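Local structure of HD domain protein (Enterococcus faecalis, 4LRL) at residues C[78-83]-C[264-269]. The protein probably hydrolyses deoxyribonucleoside triphosphates as an HD-domain, metal-binding triphosphohydrolase whose activity is allosterically regulated by bound nucleotides. Numbering follows the deposited sequence.
Sequences FTFHGA and VQVYFH. With TTP (thymidine-5'-triphosphate), chain S; DGT (2'-deoxyguanosine-5'-triphosphate), chain R.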
ATOM      1  N   PHE C  78       7.463  19.686  10.717  1.00 30.99           N
ATOM      2  CA  PHE C  78       7.187  20.961  10.054  1.00 31.06           C
ATOM      3  C   PHE C  78       7.207  20.838   8.521  1.00 31.15           C
ATOM      4  O   PHE C  78       6.537  21.608   7.810  1.00 31.32           O
ATOM      5  CB  PHE C  78       8.162  22.031  10.532  1.00 31.47           C
ATOM      6  CG  PHE C  78       7.937  22.464  11.953  1.00 30.49           C
ATOM      7  CD1 PHE C  78       8.861  22.155  12.940  1.00 28.99           C
ATOM      8  CD2 PHE C  78       6.794  23.194  12.305  1.00 31.42           C
ATOM      9  CE1 PHE C  78       8.666  22.558  14.276  1.00 29.04           C
ATOM     10  CE2 PHE C  78       6.584  23.602  13.636  1.00 32.19           C
ATOM     11  CZ  PHE C  78       7.533  23.284  14.622  1.00 31.12           C
ATOM     12  N   THR C  79       7.955  19.853   8.025  1.00 30.05           N
ATOM     13  CA  THR C  79       8.053  19.608   6.588  1.00 30.35           C
ATOM     14  C   THR C  79       7.192  18.417   6.154  1.00 29.71           C
ATOM     15  O   THR C  79       6.627  18.437   5.060  1.00 30.50           O
ATOM     16  CB  THR C  79       9.516  19.398   6.149  1.00 30.20           C
ATOM     17  OG1 THR C  79      10.295  20.535   6.532  1.00 30.89           O
ATOM     18  CG2 THR C  79       9.610  19.229   4.640  1.00 30.58           C
ATOM     19  N   PHE C  80       7.108  17.398   7.015  1.00 28.33           N
ATOM     20  CA  PHE C  80       6.259  16.225   6.823  1.00 27.76           C
ATOM     21  C   PHE C  80       5.300  16.161   8.007  1.00 28.22           C
ATOM     22  O   PHE C  80       5.662  15.634   9.074  1.00 27.14           O
ATOM     23  CB  PHE C  80       7.113  14.947   6.781  1.00 27.58           C
ATOM     24  CG  PHE C  80       8.138  14.928   5.667  1.00 27.11           C
ATOM     25  CD1 PHE C  80       7.828  14.375   4.430  1.00 26.73           C
ATOM     26  CD2 PHE C  80       9.414  15.470   5.862  1.00 27.02           C
ATOM     27  CE1 PHE C  80       8.774  14.348   3.401  1.00 29.74           C
ATOM     28  CE2 PHE C  80      10.369  15.464   4.838  1.00 28.34           C
ATOM     29  CZ  PHE C  80      10.058  14.906   3.605  1.00 28.15           C
ATOM     30  N   HIS C  81       4.089  16.709   7.841  1.00 28.85           N
ATOM     31  CA  HIS C  81       3.215  16.923   8.984  1.00 29.65           C
ATOM     32  C   HIS C  81       2.614  15.641   9.582  1.00 29.64           C
ATOM     33  O   HIS C  81       2.019  15.662  10.656  1.00 30.07           O
ATOM     34  CB  HIS C  81       2.145  17.988   8.692  1.00 31.32           C
ATOM     35  CG  HIS C  81       1.146  17.584   7.657  1.00 32.24           C
ATOM     36  ND1 HIS C  81       1.193  18.040   6.359  1.00 32.77           N
ATOM     37  CD2 HIS C  81       0.069  16.767   7.731  1.00 33.82           C
ATOM     38  CE1 HIS C  81       0.190  17.519   5.675  1.00 34.27           C
ATOM     39  NE2 HIS C  81      -0.507  16.742   6.484  1.00 34.72           N
ATOM     40  N   GLY C  82       2.777  14.520   8.898  1.00 29.68           N
ATOM     41  CA  GLY C  82       2.424  13.248   9.515  1.00 29.61           C
ATOM     42  C   GLY C  82       3.422  12.798  10.576  1.00 29.24           C
ATOM     43  O   GLY C  82       3.089  11.957  11.391  1.00 29.54           O
ATOM     44  N   ALA C  83       4.635  13.361  10.584  1.00 28.74           N
ATOM     45  CA  ALA C  83       5.717  12.867  11.450  1.00 29.01           C
ATOM     46  C   ALA C  83       5.598  13.260  12.934  1.00 29.81           C
ATOM     47  O   ALA C  83       6.553  13.800  13.513  1.00 30.46           O
ATOM     48  CB  ALA C  83       7.078  13.301  10.893  1.00 28.52           C
ATOM     49  N   VAL C 264      18.358  11.563   2.407  1.00 34.50           N
ATOM     50  CA  VAL C 264      18.331  12.658   1.430  1.00 35.46           C
ATOM     51  C   VAL C 264      16.981  13.367   1.309  1.00 35.65           C
ATOM     52  O   VAL C 264      16.945  14.577   1.093  1.00 36.32           O
ATOM     53  CB  VAL C 264      18.851  12.243   0.008  1.00 37.08           C
ATOM     54  CG1 VAL C 264      20.313  11.847   0.059  1.00 37.22           C
ATOM     55  CG2 VAL C 264      18.012  11.129  -0.611  1.00 37.34           C
ATOM     56  N   GLN C 265      15.888  12.623   1.463  1.00 35.66           N
ATOM     57  CA  GLN C 265      14.545  13.154   1.246  1.00 35.90           C
ATOM     58  C   GLN C 265      13.912  13.681   2.522  1.00 34.47           C
ATOM     59  O   GLN C 265      13.119  14.626   2.476  1.00 34.58           O
ATOM     60  CB  GLN C 265      13.633  12.095   0.628  1.00 36.90           C
ATOM     61  CG  GLN C 265      13.902  11.853  -0.847  1.00 41.39           C
ATOM     62  CD  GLN C 265      13.411  10.490  -1.340  1.00 45.26           C
ATOM     63  OE1 GLN C 265      12.508   9.883  -0.755  1.00 45.90           O
ATOM     64  NE2 GLN C 265      14.013  10.008  -2.435  1.00 47.14           N
ATOM     65  N   VAL C 266      14.251  13.070   3.652  1.00 32.65           N
ATOM     66  CA  VAL C 266      13.593  13.415   4.907  1.00 31.73           C
ATOM     67  C   VAL C 266      14.544  14.049   5.929  1.00 31.09           C
ATOM     68  O   VAL C 266      14.441  15.245   6.202  1.00 30.82           O
ATOM     69  CB  VAL C 266      12.838  12.200   5.509  1.00 32.00           C
ATOM     70  CG1 VAL C 266      12.234  12.536   6.888  1.00 30.71           C
ATOM     71  CG2 VAL C 266      11.772  11.728   4.537  1.00 32.03           C
ATOM     72  N   TYR C 267      15.476  13.262   6.460  1.00 30.42           N
ATOM     73  CA  TYR C 267      16.323  13.717   7.557  1.00 30.19           C
ATOM     74  C   TYR C 267      17.135  14.964   7.214  1.00 30.30           C
ATOM     75  O   TYR C 267      17.356  15.803   8.083  1.00 30.32           O
ATOM     76  CB  TYR C 267      17.240  12.587   8.083  1.00 29.95           C
ATOM     77  CG  TYR C 267      16.511  11.294   8.457  1.00 31.31           C
ATOM     78  CD1 TYR C 267      17.089  10.052   8.211  1.00 33.08           C
ATOM     79  CD2 TYR C 267      15.242  11.316   9.038  1.00 32.04           C
ATOM     80  CE1 TYR C 267      16.433   8.870   8.541  1.00 33.43           C
ATOM     81  CE2 TYR C 267      14.576  10.136   9.362  1.00 33.03           C
ATOM     82  CZ  TYR C 267      15.183   8.918   9.109  1.00 34.05           C
ATOM     83  OH  TYR C 267      14.532   7.743   9.426  1.00 34.85           O
ATOM     84  N   PHE C 268      17.560  15.088   5.958  1.00 30.54           N
ATOM     85  CA  PHE C 268      18.418  16.198   5.547  1.00 30.67           C
ATOM     86  C   PHE C 268      17.638  17.386   4.984  1.00 30.75           C
ATOM     87  O   PHE C 268      18.248  18.336   4.493  1.00 31.05           O
ATOM     88  CB  PHE C 268      19.459  15.749   4.512  1.00 31.47           C
ATOM     89  CG  PHE C 268      20.459  14.733   5.026  1.00 31.81           C
ATOM     90  CD1 PHE C 268      20.547  14.419   6.383  1.00 31.67           C
ATOM     91  CD2 PHE C 268      21.341  14.112   4.139  1.00 32.60           C
ATOM     92  CE1 PHE C 268      21.485  13.498   6.847  1.00 31.26           C
ATOM     93  CE2 PHE C 268      22.285  13.190   4.591  1.00 32.25           C
ATOM     94  CZ  PHE C 268      22.350  12.879   5.951  1.00 32.32           C
ATOM     95  N   HIS C 269      16.303  17.337   5.055  1.00 30.35           N
ATOM     96  CA  HIS C 269      15.465  18.366   4.437  1.00 30.15           C
ATOM     97  C   HIS C 269      15.776  19.763   4.960  1.00 29.63           C
ATOM     98  O   HIS C 269      15.769  19.988   6.175  1.00 28.58           O
ATOM     99  CB  HIS C 269      13.974  18.078   4.607  1.00 30.18           C
ATOM    100  CG  HIS C 269      13.124  18.774   3.591  1.00 31.71           C
ATOM    101  ND1 HIS C 269      12.878  20.131   3.628  1.00 33.15           N
ATOM    102  CD2 HIS C 269      12.500  18.310   2.482  1.00 32.99           C
ATOM    103  CE1 HIS C 269      12.131  20.470   2.591  1.00 35.25           C
ATOM    104  NE2 HIS C 269      11.883  19.381   1.882  1.00 34.86           N
TER
HETATM  105  PA  TTP S 503       9.077  20.635  -0.969  1.00 56.25           P
HETATM  106  O1A TTP S 503       8.286  21.901  -0.767  1.00 57.53           O
HETATM  107  O2A TTP S 503      10.373  20.449  -0.229  1.00 57.11           O
HETATM  108  O3A TTP S 503       9.385  20.377  -2.539  1.00 59.77           O
HETATM  109  PB  TTP S 503       8.391  20.580  -3.815  1.00 61.48           P
HETATM  110  O1B TTP S 503       7.055  19.944  -3.510  1.00 62.48           O
HETATM  111  O2B TTP S 503       9.116  20.047  -5.031  1.00 61.65           O
HETATM  112  O3B TTP S 503       8.151  22.187  -3.986  1.00 62.81           O
HETATM  113  PG  TTP S 503       9.056  23.432  -3.434  0.75 64.65           P
HETATM  114  O1G TTP S 503       8.713  24.549  -4.405  0.75 64.18           O
HETATM  115  O2G TTP S 503      10.498  22.956  -3.509  0.75 63.63           O
HETATM  116  O3G TTP S 503       8.574  23.738  -2.035  0.75 62.77           O
HETATM  117  O5' TTP S 503       8.124  19.405  -0.576  1.00 55.93           O
HETATM  118  C5' TTP S 503       6.733  19.560  -0.288  1.00 52.34           C
HETATM  119  C4' TTP S 503       6.218  18.296   0.388  1.00 49.69           C
HETATM  120  O4' TTP S 503       6.715  17.151  -0.314  1.00 49.05           O
HETATM  121  C3' TTP S 503       6.703  18.202   1.825  1.00 48.31           C
HETATM  122  O3' TTP S 503       5.653  17.823   2.709  1.00 45.88           O
HETATM  123  C2' TTP S 503       7.717  17.082   1.827  1.00 48.49           C
HETATM  124  C1' TTP S 503       7.394  16.271   0.583  1.00 48.34           C
HETATM  125  N1  TTP S 503       8.629  15.738   0.002  1.00 48.72           N
HETATM  126  C2  TTP S 503       8.755  14.339  -0.277  1.00 48.31           C
HETATM  127  O2  TTP S 503       7.810  13.544  -0.041  1.00 46.19           O
HETATM  128  N3  TTP S 503       9.904  13.865  -0.807  1.00 47.33           N
HETATM  129  C4  TTP S 503      10.931  14.698  -1.068  1.00 48.06           C
HETATM  130  O4  TTP S 503      11.981  14.223  -1.559  1.00 47.41           O
HETATM  131  C5  TTP S 503      10.829  16.076  -0.800  1.00 48.42           C
HETATM  132  C5M TTP S 503      11.964  17.038  -1.083  1.00 48.41           C
HETATM  133  C6  TTP S 503       9.652  16.578  -0.255  1.00 47.59           C
HETATM  134  PG  DGT R 502       8.069  28.548  -0.650  0.75 59.71           P
HETATM  135  O1G DGT R 502       8.104  27.529  -1.776  0.75 58.65           O
HETATM  136  O2G DGT R 502       8.773  29.855  -0.989  0.75 58.83           O
HETATM  137  O3G DGT R 502       6.703  28.714  -0.002  0.75 58.44           O
HETATM  138  O3B DGT R 502       8.970  27.968   0.560  1.00 54.82           O
HETATM  139  PB  DGT R 502       9.448  26.444   0.645  1.00 51.95           P
HETATM  140  O1B DGT R 502      10.925  26.388   0.356  1.00 51.92           O
HETATM  141  O2B DGT R 502       8.495  25.563  -0.124  1.00 53.40           O
HETATM  142  O3A DGT R 502       9.255  26.136   2.206  1.00 46.87           O
HETATM  143  PA  DGT R 502       7.856  25.907   2.956  1.00 39.59           P
HETATM  144  O1A DGT R 502       7.981  26.594   4.287  1.00 39.67           O
HETATM  145  O2A DGT R 502       6.659  26.193   2.109  1.00 40.46           O
HETATM  146  O5' DGT R 502       7.885  24.325   3.270  1.00 40.89           O
HETATM  147  C5' DGT R 502       8.214  23.336   2.299  1.00 38.88           C
HETATM  148  C4' DGT R 502       7.207  22.190   2.353  1.00 38.72           C
HETATM  149  O4' DGT R 502       6.855  21.803   3.692  1.00 36.57           O
HETATM  150  C3' DGT R 502       5.881  22.605   1.733  1.00 39.22           C
HETATM  151  O3' DGT R 502       5.928  22.624   0.295  1.00 41.20           O
HETATM  152  C2' DGT R 502       4.901  21.606   2.337  1.00 36.54           C
HETATM  153  C1' DGT R 502       5.546  21.215   3.668  1.00 34.09           C
HETATM  154  N9  DGT R 502       4.747  21.671   4.832  1.00 30.55           N
HETATM  155  C8  DGT R 502       4.335  20.882   5.845  1.00 30.94           C
HETATM  156  N7  DGT R 502       3.628  21.579   6.776  1.00 26.98           N
HETATM  157  C5  DGT R 502       3.586  22.855   6.353  1.00 27.55           C
HETATM  158  C6  DGT R 502       2.990  24.133   6.837  1.00 27.07           C
HETATM  159  O6  DGT R 502       2.348  24.222   7.903  1.00 28.06           O
HETATM  160  N1  DGT R 502       3.170  25.228   6.111  1.00 27.26           N
HETATM  161  C2  DGT R 502       3.841  25.228   4.954  1.00 27.63           C
HETATM  162  N2  DGT R 502       3.950  26.403   4.303  1.00 27.66           N
HETATM  163  N3  DGT R 502       4.422  24.111   4.437  1.00 29.34           N
HETATM  164  C4  DGT R 502       4.322  22.911   5.078  1.00 29.24           C
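A nucleotide site, probably allosteric, holding thymidine triphosphate beside dGTP, takes part of its wall from T79 and F80 meeting V266 and H269. The T79 methyl sits squarely over the H269 imidazole, CG2 lying 3.4 Å from the ring centroid, a CH-pi contact. Threonine suits the place because its branches do separate work: with OG1 beside the backbone N (chi1 -57°), CG2 falls anti to that N and covers the imidazole, while OG1 is hydrogen-bonded to S272 OG. H269 is gripped at both nitrogens: ND1 caps the backbone N of V271, and NE2 donates to the alpha-phosphate oxygen O2A of TTP at 2.8 Å, a bent bond of 143°. The backbone serves the sugar too, T79 O accepting from TTP O3' at 2.6 Å. Flat, apolar F80 is sandwiched between V266 CG2 over one face and the deoxyribose C2' over the opposite one, 3.3 Å from F80 CE1; the backbone O of Q265 meets the ring edge, 3.3 Å from F80 CZ. R41 of the second subunit packs on F80, and Q265 NE2 is hydrogen-bonded to OD2 of D254 of the third subunit. The 78–83 loop, leading to helix 87–108, thus meets the junction of helices 249–267 and 270–291, with T219 of helix 206–219 against F80.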